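Local coordinates for multiple PDZ domain protein (Mus musculus, PDB 4XH7) that probably acts as a signalling scaffold, its fourth PDZ domain, the part crystallised here, being of a kind that usually binds the C-terminal tails of partner proteins, at residues L14-M22 and L77-L85. Residues are numbered along the deposited sequence; the frame is centred on the assembly and turned at random.
Sequences LLTKWQRIM and LEVNGINLL
Glu78 OE2 takes two donors from helix 5-22: Trp18 NE1 at 2.8 Å, with an N-H...O angle of 156°, and Lys17 NZ, also at 2.8 Å, in a salt bridge. They approach from opposite faces of the carboxylate; the ammonium comes on the syn side, whereas the indole N-H, with the oxygen lying in its ring plane, descends from well above the carboxylate plane. An extended Glu78 chain, CG anti to the backbone N (chi1 -178°), carries the acid out from the strand to the helix. Water 1 bridges the salt-bridge pair, accepting from Lys17 NZ and donating to Glu78 OE1. Leu77 CB sits over one face of the buried Trp18 ring, 3.8 Å from the six-membered ring centroid in a CH-pi contact; Ile21 CD1, from the same helix as Trp18, lies above the opposite face toward its rim. At the ring's edge, Asn83 OD1 lies in plane, 3.4 Å from Trp18 CH2, and Asn83 ND2 hydrogen-bonds to Leu85 O and Glu87 OE1, which holds the amide in place. Farther along, Met22 SD rests against Leu85 CD2 (3.9 Å) and Leu77 CD2. An alanine in place of Trp18 would probably open a gap over Leu77 and leave Glu78 OE2 with Lys17 as its remaining protein donor across this contact. A classic beta bulge, in which Val106 pairs with Leu77 and Glu78 together, is consistent with these successive residues both pointing toward the helix. Helix 14-22 runs nearly antiparallel to strand 77-79 (152°) on the antiparallel sheet, probably as an N-terminal extension of the usual PDZ fold.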
loop_
_atom_site.group_PDB
_atom_site.type_symbol
_atom_site.label_atom_id
_atom_site.label_comp_id
_atom_site.label_asym_id
_atom_site.label_seq_id
_atom_site.Cartn_x
_atom_site.Cartn_y
_atom_site.Cartn_z
ATOM N N LEU A 14 -3.354 -12.093 3.499
ATOM C CA LEU A 14 -3.071 -10.668 3.698
ATOM C C LEU A 14 -4.353 -9.848 3.770
ATOM O O LEU A 14 -4.525 -9.032 4.686
ATOM C CB LEU A 14 -2.184 -10.128 2.583
ATOM C CG LEU A 14 -0.726 -9.869 2.870
ATOM C CD1 LEU A 14 -0.199 -9.037 1.718
ATOM C CD2 LEU A 14 -0.540 -9.180 4.220
ATOM N N LEU A 15 -5.241 -10.035 2.790
ATOM C CA LEU A 15 -6.558 -9.420 2.823
ATOM C C LEU A 15 -7.274 -9.717 4.140
ATOM O O LEU A 15 -7.860 -8.837 4.782
ATOM C CB LEU A 15 -7.408 -9.936 1.662
ATOM C CG LEU A 15 -6.870 -9.478 0.327
ATOM C CD1 LEU A 15 -7.534 -10.261 -0.811
ATOM C CD2 LEU A 15 -7.124 -7.968 0.188
ATOM N N THR A 16 -7.256 -10.985 4.529
ATOM C CA THR A 16 -7.998 -11.405 5.683
ATOM C C THR A 16 -7.446 -10.771 6.951
ATOM O O THR A 16 -8.211 -10.332 7.798
ATOM C CB THR A 16 -7.985 -12.951 5.799
ATOM O OG1 THR A 16 -8.824 -13.494 4.775
ATOM C CG2 THR A 16 -8.525 -13.382 7.102
ATOM N N LYS A 17 -6.120 -10.712 7.056
ATOM C CA LYS A 17 -5.458 -10.080 8.183
ATOM C C LYS A 17 -5.929 -8.648 8.369
ATOM O O LYS A 17 -6.271 -8.215 9.473
ATOM C CB LYS A 17 -3.936 -10.104 7.973
ATOM C CG LYS A 17 -3.135 -9.348 9.054
ATOM C CD LYS A 17 -1.659 -9.248 8.625
ATOM C CE LYS A 17 -0.876 -8.295 9.511
ATOM N NZ LYS A 17 0.543 -8.238 9.073
ATOM N N TRP A 18 -5.927 -7.904 7.274
ATOM C CA TRP A 18 -6.226 -6.486 7.371
ATOM C C TRP A 18 -7.718 -6.232 7.435
ATOM O O TRP A 18 -8.139 -5.191 7.967
ATOM C CB TRP A 18 -5.551 -5.708 6.211
ATOM C CG TRP A 18 -4.136 -5.520 6.554
ATOM C CD1 TRP A 18 -3.074 -6.276 6.134
ATOM C CD2 TRP A 18 -3.618 -4.572 7.486
ATOM N NE1 TRP A 18 -1.906 -5.821 6.726
ATOM C CE2 TRP A 18 -2.218 -4.775 7.555
ATOM C CE3 TRP A 18 -4.198 -3.539 8.238
ATOM C CZ2 TRP A 18 -1.375 -3.978 8.345
ATOM C CZ3 TRP A 18 -3.352 -2.755 9.047
ATOM C CH2 TRP A 18 -1.967 -2.984 9.084
ATOM N N GLN A 19 -8.532 -7.157 6.915
ATOM C CA GLN A 19 -9.971 -7.038 7.168
ATOM C C GLN A 19 -10.271 -7.171 8.663
ATOM O O GLN A 19 -11.097 -6.427 9.220
ATOM C CB GLN A 19 -10.755 -8.081 6.348
ATOM C CG GLN A 19 -10.806 -7.729 4.866
ATOM C CD GLN A 19 -11.129 -8.915 4.003
ATOM O OE1 GLN A 19 -11.220 -10.044 4.493
ATOM N NE2 GLN A 19 -11.313 -8.673 2.712
ATOM N N ARG A 20 -9.590 -8.093 9.351
ATOM C CA ARG A 20 -9.809 -8.288 10.769
ATOM C C ARG A 20 -9.285 -7.072 11.561
ATOM O O ARG A 20 -9.796 -6.744 12.614
ATOM C CB ARG A 20 -9.130 -9.592 11.229
ATOM C CG ARG A 20 -9.308 -9.924 12.694
ATOM N N ILE A 21 -8.285 -6.362 11.029
ATOM C CA ILE A 21 -7.795 -5.176 11.698
ATOM C C ILE A 21 -8.707 -3.954 11.464
ATOM O O ILE A 21 -9.057 -3.242 12.413
ATOM C CB ILE A 21 -6.339 -4.860 11.232
ATOM C CG1 ILE A 21 -5.386 -5.940 11.781
ATOM C CG2 ILE A 21 -5.918 -3.462 11.717
ATOM C CD1 ILE A 21 -3.976 -5.839 11.130
ATOM N N MET A 22 -9.115 -3.705 10.213
ATOM C CA MET A 22 -9.857 -2.485 9.905
ATOM C C MET A 22 -11.363 -2.578 10.139
ATOM O O MET A 22 -12.001 -1.566 10.432
ATOM C CB MET A 22 -9.613 -2.064 8.444
ATOM C CG MET A 22 -8.127 -1.843 8.119
ATOM S SD MET A 22 -7.310 -0.643 9.196
ATOM C CE MET A 22 -8.150 0.848 8.662
ATOM N N LEU A 77 -1.321 0.787 4.487
ATOM C CA LEU A 77 -1.355 -0.067 5.689
ATOM C C LEU A 77 -0.081 -0.869 5.971
ATOM O O LEU A 77 0.364 -0.936 7.121
ATOM C CB LEU A 77 -2.533 -1.050 5.629
ATOM C CG LEU A 77 -3.897 -0.371 5.513
ATOM C CD1 LEU A 77 -4.961 -1.447 5.313
ATOM C CD2 LEU A 77 -4.195 0.519 6.730
ATOM N N GLU A 78 0.505 -1.464 4.936
ATOM C CA GLU A 78 1.605 -2.404 5.094
ATOM C C GLU A 78 2.400 -2.468 3.786
ATOM O O GLU A 78 1.822 -2.367 2.685
ATOM C CB GLU A 78 1.068 -3.790 5.458
ATOM C CG GLU A 78 2.146 -4.829 5.679
ATOM C CD GLU A 78 1.561 -6.228 5.900
ATOM O OE1 GLU A 78 1.854 -7.117 5.074
ATOM O OE2 GLU A 78 0.860 -6.424 6.915
ATOM N N VAL A 79 3.726 -2.609 3.869
ATOM C CA VAL A 79 4.487 -2.836 2.611
ATOM C C VAL A 79 5.486 -3.942 2.906
ATOM O O VAL A 79 6.203 -3.844 3.912
ATOM C CB VAL A 79 5.259 -1.586 2.097
ATOM C CG1 VAL A 79 4.321 -0.589 1.440
ATOM C CG2 VAL A 79 6.043 -0.892 3.211
ATOM N N ASN A 80 5.533 -4.975 2.066
ATOM C CA ASN A 80 6.443 -6.111 2.296
ATOM C C ASN A 80 6.474 -6.595 3.759
ATOM O O ASN A 80 7.555 -6.832 4.340
ATOM C CB ASN A 80 7.849 -5.742 1.838
ATOM C CG ASN A 80 7.957 -5.744 0.340
ATOM O OD1 ASN A 80 6.955 -5.977 -0.349
ATOM N ND2 ASN A 80 9.157 -5.514 -0.185
ATOM N N GLY A 81 5.287 -6.714 4.340
ATOM C CA GLY A 81 5.139 -7.212 5.698
ATOM C C GLY A 81 5.412 -6.232 6.820
ATOM O O GLY A 81 5.210 -6.571 7.987
ATOM N N ILE A 82 5.850 -5.022 6.477
ATOM C CA ILE A 82 6.175 -3.990 7.459
ATOM C C ILE A 82 4.970 -3.064 7.688
ATOM O O ILE A 82 4.413 -2.481 6.740
ATOM C CB ILE A 82 7.361 -3.148 6.983
ATOM C CG1 ILE A 82 8.580 -4.044 6.695
ATOM C CG2 ILE A 82 7.681 -2.029 7.974
ATOM C CD1 ILE A 82 9.622 -3.386 5.819
ATOM N N ASN A 83 4.566 -2.921 8.933
ATOM C CA ASN A 83 3.401 -2.102 9.250
ATOM C C ASN A 83 3.619 -0.622 8.988
ATOM O O ASN A 83 4.674 -0.076 9.338
ATOM C CB ASN A 83 3.031 -2.266 10.729
ATOM C CG ASN A 83 1.855 -1.404 11.109
ATOM O OD1 ASN A 83 0.752 -1.674 10.668
ATOM N ND2 ASN A 83 2.086 -0.326 11.879
ATOM N N LEU A 84 2.612 0.034 8.402
ATOM C CA LEU A 84 2.649 1.472 8.260
ATOM C C LEU A 84 1.546 2.168 9.050
ATOM O O LEU A 84 1.670 3.354 9.375
ATOM C CB LEU A 84 2.542 1.863 6.770
ATOM C CG LEU A 84 3.620 1.310 5.847
ATOM C CD1 LEU A 84 3.237 1.613 4.380
ATOM C CD2 LEU A 84 4.952 1.914 6.197
ATOM N N LEU A 85 0.434 1.472 9.329
ATOM C CA LEU A 85 -0.675 2.111 10.025
ATOM C C LEU A 85 -0.292 2.604 11.414
ATOM O O LEU A 85 0.238 1.861 12.226
ATOM C CB LEU A 85 -1.862 1.142 10.125
ATOM C CG LEU A 85 -3.077 1.698 10.878
ATOM C CD1 LEU A 85 -3.636 2.934 10.144
ATOM C CD2 LEU A 85 -4.125 0.619 10.975
HETATM O O HOH W 1 2.121 -9.418 6.605
#